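Local coordinates for TodX (Pseudomonas putida, PDB 3BS0), which probably carries toluene and other aromatic hydrocarbons across the outer membrane, as a beta-barrel channel of the FadL family, at residues D332-T340 / L350-Q358; S390-R401 / S419-S430. All blocks are in the same frame, centred on the assembly; numbering follows the deposited sequence.

Contact 1 of 2, residues D332-T340 / L350-Q358; sequences DITVASIGT and LRAGYSYAQ
Ile338 and Tyr354 face each other as a hydrogen-bonded pair in an antiparallel beta hairpin of the transmembrane barrel, where strand 333-343 turns back into strand 348-356. The Ile338 and Tyr354 side chains leave the same face of the sheet and cross at a slant. Ile338 has CG1 anti to the backbone N (chi1 176°), which puts the CG2 branch on the tyrosine side; CG2 meets CB of Tyr354 at 4.1 Å, so the contact is made at the root of the tyrosine and not on its ring. Their backbones close a pair of hydrogen bonds, Ile338 N to Tyr354 O at 3.1 Å and Tyr354 N to Ile338 O at 3.0 Å. Two residues further on, Tyr356 sits beside Ala336, touching it through CB, while its ring turns away. The hydroxyl of Tyr354 lies over one face of the Tyr356 ring, off toward the rim, and Arg376 makes a cation-pi contact with that same ring.

The opposite face of the hairpin carries Ser337 and Ser355 and looks into the barrel. Ser337 OG is bonded to Gly17 O, in the N-terminal part of the chain, and the Arg351 side chain, extended from CG to NE, touches Ile12 and Ala15 of helix 11-15. Gly339 and Gly353, next along from the serines, form a non-hydrogen-bonded pair, their CA atoms 4.2 Å apart. At the open end of the hairpin, away from its turn, Ile333 stretches its CD1 to 3.9 Å from CB of Ala357. Between Ile333 and Ser337, Val335 lays its CG1 branch against the Ser355 hydroxyl, CG1 to OG 3.3 Å.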
loop_
_atom_site.group_PDB
_atom_site.type_symbol
_atom_site.label_atom_id
_atom_site.label_comp_id
_atom_site.label_asym_id
_atom_site.label_seq_id
_atom_site.Cartn_x
_atom_site.Cartn_y
_atom_site.Cartn_z
ATOM N N ASP A 332 -7.005 14.994 -5.417
ATOM C CA ASP A 332 -6.969 13.875 -6.350
ATOM C C ASP A 332 -5.580 13.761 -6.949
ATOM O O ASP A 332 -4.976 14.771 -7.288
ATOM C CB ASP A 332 -7.985 14.092 -7.476
ATOM C CG ASP A 332 -9.420 14.136 -6.978
ATOM O OD1 ASP A 332 -10.340 14.320 -7.798
ATOM O OD2 ASP A 332 -9.639 13.985 -5.766
ATOM N N ILE A 333 -5.070 12.540 -7.072
ATOM C CA ILE A 333 -3.741 12.329 -7.653
ATOM C C ILE A 333 -3.845 11.775 -9.074
ATOM O O ILE A 333 -4.843 11.164 -9.441
ATOM C CB ILE A 333 -2.884 11.351 -6.803
ATOM C CG1 ILE A 333 -1.562 11.067 -7.521
ATOM C CG2 ILE A 333 -3.643 10.062 -6.550
ATOM C CD1 ILE A 333 -0.732 9.967 -6.897
ATOM N N THR A 334 -2.808 11.989 -9.875
ATOM C CA THR A 334 -2.813 11.500 -11.242
ATOM C C THR A 334 -1.537 10.736 -11.568
ATOM O O THR A 334 -0.423 11.212 -11.337
ATOM C CB THR A 334 -2.988 12.659 -12.230
ATOM O OG1 THR A 334 -4.231 13.317 -11.959
ATOM C CG2 THR A 334 -2.998 12.148 -13.664
ATOM N N VAL A 335 -1.713 9.543 -12.121
ATOM C CA VAL A 335 -0.585 8.698 -12.465
ATOM C C VAL A 335 -0.489 8.421 -13.973
ATOM O O VAL A 335 -1.483 8.079 -14.622
ATOM C CB VAL A 335 -0.692 7.366 -11.711
ATOM C CG1 VAL A 335 0.686 6.743 -11.559
ATOM C CG2 VAL A 335 -1.355 7.594 -10.362
ATOM N N ALA A 336 0.719 8.579 -14.514
ATOM C CA ALA A 336 0.991 8.344 -15.931
ATOM C C ALA A 336 2.032 7.232 -16.042
ATOM O O ALA A 336 3.161 7.383 -15.572
ATOM C CB ALA A 336 1.503 9.619 -16.588
ATOM N N SER A 337 1.653 6.126 -16.675
ATOM C CA SER A 337 2.536 4.975 -16.812
ATOM C C SER A 337 2.736 4.456 -18.237
ATOM O O SER A 337 1.831 4.501 -19.064
ATOM C CB SER A 337 2.002 3.843 -15.932
ATOM O OG SER A 337 2.656 2.619 -16.206
ATOM N N ILE A 338 3.939 3.968 -18.509
ATOM C CA ILE A 338 4.282 3.401 -19.806
ATOM C C ILE A 338 5.088 2.119 -19.575
ATOM O O ILE A 338 5.938 2.060 -18.675
ATOM C CB ILE A 338 5.124 4.376 -20.667
ATOM C CG1 ILE A 338 5.533 3.677 -21.971
ATOM C CG2 ILE A 338 6.349 4.854 -19.887
ATOM C CD1 ILE A 338 6.492 4.464 -22.841
ATOM N N GLY A 339 4.823 1.096 -20.388
ATOM C CA GLY A 339 5.530 -0.163 -20.227
ATOM C C GLY A 339 5.900 -0.911 -21.494
ATOM O O GLY A 339 5.182 -0.882 -22.496
ATOM N N THR A 340 7.028 -1.605 -21.430
ATOM C CA THR A 340 7.526 -2.366 -22.563
ATOM C C THR A 340 7.757 -3.851 -22.269
ATOM O O THR A 340 8.222 -4.228 -21.179
ATOM C CB THR A 340 8.836 -1.732 -23.100
ATOM O OG1 THR A 340 8.531 -0.919 -24.235
ATOM C CG2 THR A 340 9.859 -2.805 -23.492
ATOM N N LEU A 350 11.172 -9.811 -21.934
ATOM C CA LEU A 350 11.868 -8.778 -21.180
ATOM C C LEU A 350 10.923 -7.603 -21.073
ATOM O O LEU A 350 10.362 -7.159 -22.075
ATOM C CB LEU A 350 13.161 -8.374 -21.881
ATOM C CG LEU A 350 14.172 -9.525 -21.934
ATOM C CD1 LEU A 350 15.443 -9.056 -22.611
ATOM C CD2 LEU A 350 14.477 -10.022 -20.524
ATOM N N ARG A 351 10.733 -7.127 -19.847
ATOM C CA ARG A 351 9.836 -6.017 -19.570
ATOM C C ARG A 351 10.550 -4.888 -18.843
ATOM O O ARG A 351 11.552 -5.110 -18.165
ATOM C CB ARG A 351 8.663 -6.498 -18.714
ATOM C CG ARG A 351 7.827 -7.556 -19.374
ATOM C CD ARG A 351 6.841 -8.200 -18.408
ATOM N NE ARG A 351 5.968 -9.126 -19.124
ATOM C CZ ARG A 351 5.873 -10.423 -18.866
ATOM N NH1 ARG A 351 6.593 -10.965 -17.895
ATOM N NH2 ARG A 351 5.073 -11.184 -19.598
ATOM N N ALA A 352 10.020 -3.679 -18.996
ATOM C CA ALA A 352 10.578 -2.500 -18.344
ATOM C C ALA A 352 9.569 -1.355 -18.452
ATOM O O ALA A 352 8.757 -1.328 -19.370
ATOM C CB ALA A 352 11.918 -2.107 -18.995
ATOM N N GLY A 353 9.613 -0.419 -17.510
ATOM C CA GLY A 353 8.670 0.680 -17.564
ATOM C C GLY A 353 8.972 1.858 -16.657
ATOM O O GLY A 353 10.010 1.914 -15.994
ATOM N N TYR A 354 8.031 2.798 -16.624
ATOM C CA TYR A 354 8.162 4.003 -15.822
ATOM C C TYR A 354 6.798 4.545 -15.400
ATOM O O TYR A 354 5.831 4.474 -16.162
ATOM C CB TYR A 354 8.897 5.073 -16.628
ATOM C CG TYR A 354 8.960 6.425 -15.951
ATOM C CD1 TYR A 354 9.728 6.613 -14.801
ATOM C CD2 TYR A 354 8.263 7.521 -16.469
ATOM C CE1 TYR A 354 9.812 7.867 -14.180
ATOM C CE2 TYR A 354 8.334 8.775 -15.860
ATOM C CZ TYR A 354 9.113 8.942 -14.716
ATOM O OH TYR A 354 9.212 10.177 -14.114
ATOM N N SER A 355 6.724 5.087 -14.187
ATOM C CA SER A 355 5.482 5.669 -13.683
ATOM C C SER A 355 5.739 7.082 -13.148
ATOM O O SER A 355 6.845 7.398 -12.699
ATOM C CB SER A 355 4.881 4.802 -12.580
ATOM O OG SER A 355 3.601 5.293 -12.221
ATOM N N TYR A 356 4.712 7.925 -13.189
ATOM C CA TYR A 356 4.838 9.305 -12.738
ATOM C C TYR A 356 3.614 9.740 -11.951
ATOM O O TYR A 356 2.502 9.760 -12.476
ATOM C CB TYR A 356 5.020 10.213 -13.956
ATOM C CG TYR A 356 5.595 11.581 -13.670
ATOM C CD1 TYR A 356 6.075 12.373 -14.714
ATOM C CD2 TYR A 356 5.671 12.087 -12.369
ATOM C CE1 TYR A 356 6.621 13.632 -14.476
ATOM C CE2 TYR A 356 6.215 13.348 -12.120
ATOM C CZ TYR A 356 6.689 14.113 -13.181
ATOM O OH TYR A 356 7.244 15.355 -12.958
ATOM N N ALA A 357 3.829 10.091 -10.689
ATOM C CA ALA A 357 2.752 10.532 -9.810
ATOM C C ALA A 357 2.806 12.042 -9.611
ATOM O O ALA A 357 3.706 12.712 -10.122
ATOM C CB ALA A 357 2.860 9.826 -8.464
ATOM N N GLN A 358 1.838 12.573 -8.869
ATOM C CA GLN A 358 1.778 14.007 -8.604
ATOM C C GLN A 358 0.745 14.319 -7.529
ATOM O O GLN A 358 -0.457 14.316 -7.791
ATOM C CB GLN A 358 1.427 14.770 -9.882
ATOM C CG GLN A 358 2.165 16.094 -10.031
ATOM C CD GLN A 358 1.908 16.753 -11.377
ATOM O OE1 GLN A 358 2.726 17.547 -11.865
ATOM N NE2 GLN A 358 0.765 16.436 -11.982
#

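Contact 2 of 2, residues S390-R401 / S419-S430; sequences SRINLAISFGLR and SHSQINAVVSYS
Ser390 and Tyr429 join their hydroxyls at one end of this antiparallel strand pair, Ser390 OG to Tyr429 OH 2.8 Å. Tyr429 has its ring carbon CG anti to the backbone N (chi1 171°), and the ring then reaches along to Ser390, which meets it at the edge. Next to it, Arg391 and Ser430 exchange two backbone bonds, the shorter from Ser430 N to Arg391 O at 2.7 Å; Asn393 and Ser428 repeat the pattern, with Asn393 N to Ser428 O at 3.0 Å. At the other end the Arg401 chain bends back over the partner strand, with the backbone N of Ser421 over one face of its guanidinium, off toward the rim, while NH2 forms a salt bridge with Asp56.

Apolar groups fill the face between these ends. Ile392 CG1 comes to the edge of the Tyr429 ring, 4.2 Å from CD1. Further along, Ile423 lies beside two neighbours that point the same way: its CG2 is 4.2 Å from Ile396 CG2, and its CG1 is 4.2 Å from CD2 of Phe398. Leu394 and Val427 share this outward face, on the surface of the barrel.

On the inner face Asn393, Ala395, Val426 and Ser428 lie against helix 11-15. Strand 376-385 flanks 390-401, and strand 44-60 flanks 419-430, so the last barrel strand meets the first and closes the barrel.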
loop_
_atom_site.group_PDB
_atom_site.type_symbol
_atom_site.label_atom_id
_atom_site.label_comp_id
_atom_site.label_asym_id
_atom_site.label_seq_id
_atom_site.Cartn_x
_atom_site.Cartn_y
_atom_site.Cartn_z
ATOM N N SER A 390 3.777 -23.454 -18.108
ATOM C CA SER A 390 4.503 -23.030 -16.909
ATOM C C SER A 390 5.306 -21.752 -17.099
ATOM O O SER A 390 6.270 -21.736 -17.854
ATOM C CB SER A 390 5.442 -24.136 -16.450
ATOM O OG SER A 390 4.703 -25.204 -15.904
ATOM N N ARG A 391 4.925 -20.697 -16.383
ATOM C CA ARG A 391 5.597 -19.403 -16.497
ATOM C C ARG A 391 6.111 -18.834 -15.163
ATOM O O ARG A 391 5.480 -18.993 -14.113
ATOM C CB ARG A 391 4.646 -18.352 -17.093
ATOM C CG ARG A 391 3.861 -18.741 -18.323
ATOM C CD ARG A 391 2.897 -17.603 -18.639
ATOM N NE ARG A 391 2.128 -17.761 -19.878
ATOM C CZ ARG A 391 1.219 -16.882 -20.301
ATOM N NH1 ARG A 391 0.961 -15.788 -19.592
ATOM N NH2 ARG A 391 0.571 -17.085 -21.438
ATOM N N ILE A 392 7.250 -18.154 -15.227
ATOM C CA ILE A 392 7.833 -17.500 -14.069
ATOM C C ILE A 392 7.994 -16.053 -14.484
ATOM O O ILE A 392 8.633 -15.775 -15.499
ATOM C CB ILE A 392 9.226 -18.048 -13.715
ATOM C CG1 ILE A 392 9.134 -19.536 -13.384
ATOM C CG2 ILE A 392 9.811 -17.274 -12.531
ATOM C CD1 ILE A 392 10.500 -20.179 -13.158
ATOM N N ASN A 393 7.405 -15.144 -13.710
ATOM C CA ASN A 393 7.480 -13.710 -13.983
ATOM C C ASN A 393 8.246 -13.013 -12.862
ATOM O O ASN A 393 8.054 -13.321 -11.688
ATOM C CB ASN A 393 6.082 -13.085 -14.053
ATOM C CG ASN A 393 5.186 -13.748 -15.069
ATOM O OD1 ASN A 393 5.096 -13.325 -16.218
ATOM N ND2 ASN A 393 4.507 -14.794 -14.642
ATOM N N LEU A 394 9.114 -12.079 -13.230
ATOM C CA LEU A 394 9.873 -11.320 -12.251
ATOM C C LEU A 394 9.592 -9.847 -12.499
ATOM O O LEU A 394 9.221 -9.450 -13.603
ATOM C CB LEU A 394 11.382 -11.569 -12.392
ATOM C CG LEU A 394 11.934 -12.983 -12.219
ATOM C CD1 LEU A 394 11.735 -13.788 -13.496
ATOM C CD2 LEU A 394 13.408 -12.895 -11.875
ATOM N N ALA A 395 9.752 -9.038 -11.464
ATOM C CA ALA A 395 9.549 -7.603 -11.582
ATOM C C ALA A 395 10.347 -6.946 -10.476
ATOM O O ALA A 395 10.532 -7.524 -9.409
ATOM C CB ALA A 395 8.077 -7.267 -11.449
ATOM N N ILE A 396 10.850 -5.746 -10.744
ATOM C CA ILE A 396 11.629 -4.993 -9.756
ATOM C C ILE A 396 11.319 -3.530 -9.997
ATOM O O ILE A 396 11.706 -2.974 -11.026
ATOM C CB ILE A 396 13.159 -5.211 -9.901
ATOM C CG1 ILE A 396 13.511 -6.705 -9.861
ATOM C CG2 ILE A 396 13.873 -4.563 -8.747
ATOM C CD1 ILE A 396 13.197 -7.498 -11.156
ATOM N N SER A 397 10.611 -2.914 -9.053
ATOM C CA SER A 397 10.219 -1.512 -9.167
ATOM C C SER A 397 10.936 -0.621 -8.165
ATOM O O SER A 397 10.903 -0.867 -6.969
ATOM C CB SER A 397 8.721 -1.387 -8.971
ATOM O OG SER A 397 8.329 -0.030 -8.990
ATOM N N PHE A 398 11.589 0.424 -8.658
ATOM C CA PHE A 398 12.328 1.328 -7.783
ATOM C C PHE A 398 11.583 2.635 -7.610
ATOM O O PHE A 398 11.391 3.379 -8.573
ATOM C CB PHE A 398 13.709 1.652 -8.351
ATOM C CG PHE A 398 14.490 0.457 -8.815
ATOM C CD1 PHE A 398 14.026 -0.342 -9.852
ATOM C CD2 PHE A 398 15.726 0.171 -8.266
ATOM C CE1 PHE A 398 14.783 -1.401 -10.337
ATOM C CE2 PHE A 398 16.494 -0.893 -8.747
ATOM C CZ PHE A 398 16.018 -1.674 -9.782
ATOM N N GLY A 399 11.156 2.898 -6.379
ATOM C CA GLY A 399 10.472 4.137 -6.081
ATOM C C GLY A 399 11.570 5.165 -5.929
ATOM O O GLY A 399 12.308 5.144 -4.950
ATOM N N LEU A 400 11.700 6.046 -6.914
ATOM C CA LEU A 400 12.736 7.075 -6.885
ATOM C C LEU A 400 12.803 7.816 -5.555
ATOM O O LEU A 400 11.779 8.192 -4.968
ATOM C CB LEU A 400 12.536 8.054 -8.043
ATOM C CG LEU A 400 12.714 7.357 -9.393
ATOM C CD1 LEU A 400 12.512 8.354 -10.508
ATOM C CD2 LEU A 400 14.110 6.736 -9.483
ATOM N N ARG A 401 14.032 8.010 -5.095
ATOM C CA ARG A 401 14.310 8.666 -3.828
ATOM C C ARG A 401 14.142 10.176 -3.840
ATOM O O ARG A 401 14.756 10.866 -4.645
ATOM C CB ARG A 401 15.732 8.313 -3.387
ATOM C CG ARG A 401 16.312 9.203 -2.298
ATOM C CD ARG A 401 17.603 8.607 -1.773
ATOM N NE ARG A 401 17.375 7.429 -0.931
ATOM C CZ ARG A 401 17.278 7.464 0.396
ATOM N NH1 ARG A 401 17.390 8.617 1.046
ATOM N NH2 ARG A 401 17.070 6.347 1.080
ATOM N N SER A 419 14.862 11.567 3.814
ATOM C CA SER A 419 15.257 11.084 2.493
ATOM C C SER A 419 14.649 9.693 2.404
ATOM O O SER A 419 14.871 8.850 3.276
ATOM C CB SER A 419 16.783 11.043 2.371
ATOM O OG SER A 419 17.378 10.462 3.519
ATOM N N HIS A 420 13.893 9.446 1.344
ATOM C CA HIS A 420 13.193 8.173 1.231
ATOM C C HIS A 420 13.087 7.555 -0.167
ATOM O O HIS A 420 12.575 8.179 -1.102
ATOM C CB HIS A 420 11.802 8.390 1.869
ATOM C CG HIS A 420 10.793 7.351 1.535
ATOM N ND1 HIS A 420 11.086 6.007 1.504
ATOM C CD2 HIS A 420 9.477 7.458 1.246
ATOM C CE1 HIS A 420 9.994 5.327 1.207
ATOM N NE2 HIS A 420 9.002 6.185 1.047
ATOM N N SER A 421 13.573 6.322 -0.295
ATOM C CA SER A 421 13.519 5.590 -1.563
ATOM C C SER A 421 12.939 4.207 -1.289
ATOM O O SER A 421 12.818 3.802 -0.131
ATOM C CB SER A 421 14.918 5.458 -2.190
ATOM O OG SER A 421 15.686 4.433 -1.584
ATOM N N GLN A 422 12.592 3.474 -2.340
ATOM C CA GLN A 422 12.002 2.157 -2.140
ATOM C C GLN A 422 12.085 1.218 -3.335
ATOM O O GLN A 422 11.748 1.608 -4.440
ATOM C CB GLN A 422 10.541 2.333 -1.759
ATOM C CG GLN A 422 9.866 1.084 -1.293
ATOM C CD GLN A 422 8.361 1.154 -1.457
ATOM O OE1 GLN A 422 7.831 1.006 -2.571
ATOM N NE2 GLN A 422 7.660 1.393 -0.352
ATOM N N ILE A 423 12.520 -0.020 -3.094
ATOM C CA ILE A 423 12.635 -1.071 -4.121
ATOM C C ILE A 423 11.459 -2.056 -4.014
ATOM O O ILE A 423 10.847 -2.193 -2.958
ATOM C CB ILE A 423 13.949 -1.883 -3.950
ATOM C CG1 ILE A 423 15.167 -1.008 -4.278
ATOM C CG2 ILE A 423 13.934 -3.097 -4.843
ATOM C CD1 ILE A 423 16.503 -1.645 -3.902
ATOM N N ASN A 424 11.153 -2.755 -5.105
ATOM C CA ASN A 424 10.049 -3.708 -5.109
ATOM C C ASN A 424 10.237 -4.964 -5.949
ATOM O O ASN A 424 10.384 -4.892 -7.163
ATOM C CB ASN A 424 8.772 -3.012 -5.549
ATOM C CG ASN A 424 7.880 -2.687 -4.389
ATOM O OD1 ASN A 424 8.298 -2.016 -3.436
ATOM N ND2 ASN A 424 6.635 -3.169 -4.448
ATOM N N ALA A 425 10.204 -6.117 -5.294
ATOM C CA ALA A 425 10.351 -7.379 -5.993
ATOM C C ALA A 425 9.054 -8.168 -5.910
ATOM O O ALA A 425 8.481 -8.323 -4.829
ATOM C CB ALA A 425 11.477 -8.176 -5.383
ATOM N N VAL A 426 8.570 -8.641 -7.054
ATOM C CA VAL A 426 7.350 -9.447 -7.098
ATOM C C VAL A 426 7.774 -10.651 -7.903
ATOM O O VAL A 426 8.538 -10.512 -8.862
ATOM C CB VAL A 426 6.181 -8.780 -7.881
ATOM C CG1 VAL A 426 4.899 -9.574 -7.655
ATOM C CG2 VAL A 426 6.000 -7.339 -7.458
ATOM N N VAL A 427 7.301 -11.828 -7.522
ATOM C CA VAL A 427 7.657 -13.022 -8.266
ATOM C C VAL A 427 6.505 -13.984 -8.235
ATOM O O VAL A 427 5.835 -14.122 -7.223
ATOM C CB VAL A 427 8.895 -13.728 -7.678
ATOM C CG1 VAL A 427 9.304 -14.897 -8.579
ATOM C CG2 VAL A 427 10.033 -12.743 -7.540
ATOM N N SER A 428 6.255 -14.644 -9.353
ATOM C CA SER A 428 5.165 -15.597 -9.362
ATOM C C SER A 428 5.335 -16.714 -10.374
ATOM O O SER A 428 5.918 -16.540 -11.448
ATOM C CB SER A 428 3.812 -14.879 -9.569
ATOM O OG SER A 428 3.800 -14.079 -10.735
ATOM N N TYR A 429 4.838 -17.875 -9.990
ATOM C CA TYR A 429 4.883 -19.037 -10.848
ATOM C C TYR A 429 3.455 -19.136 -11.320
ATOM O O TYR A 429 2.530 -18.937 -10.539
ATOM C CB TYR A 429 5.274 -20.278 -10.053
ATOM C CG TYR A 429 5.118 -21.544 -10.843
ATOM C CD1 TYR A 429 5.905 -21.789 -11.963
ATOM C CD2 TYR A 429 4.140 -22.479 -10.501
ATOM C CE1 TYR A 429 5.722 -22.926 -12.724
ATOM C CE2 TYR A 429 3.945 -23.628 -11.257
ATOM C CZ TYR A 429 4.737 -23.846 -12.368
ATOM O OH TYR A 429 4.528 -24.973 -13.134
ATOM N N SER A 430 3.272 -19.440 -12.596
ATOM C CA SER A 430 1.939 -19.511 -13.154
ATOM C C SER A 430 1.690 -20.790 -13.947
ATOM O O SER A 430 2.206 -20.938 -15.051
ATOM C CB SER A 430 1.734 -18.287 -14.048
ATOM O OG SER A 430 0.403 -18.195 -14.530
#

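Contact 1 and contact 2 are hairpins that follow one another along the chain, 332-340 with 350-358 closing before 390-401 with 419-430 opens. Their centres are 14 Å apart. Strand 376-385 lies between them, pairing with 348-356 on one side and 390-405 on the other, so the two belong to one continuous stretch of barrel wall. Across it Arg351 NH1 of contact 1 comes to 3.3 Å from Asn393 OD1 of contact 2, a probable but weak hydrogen bond inside the barrel. Helix 11-15 touches inward side chains of both, which ties the N-terminal part to the wall near where the barrel closes.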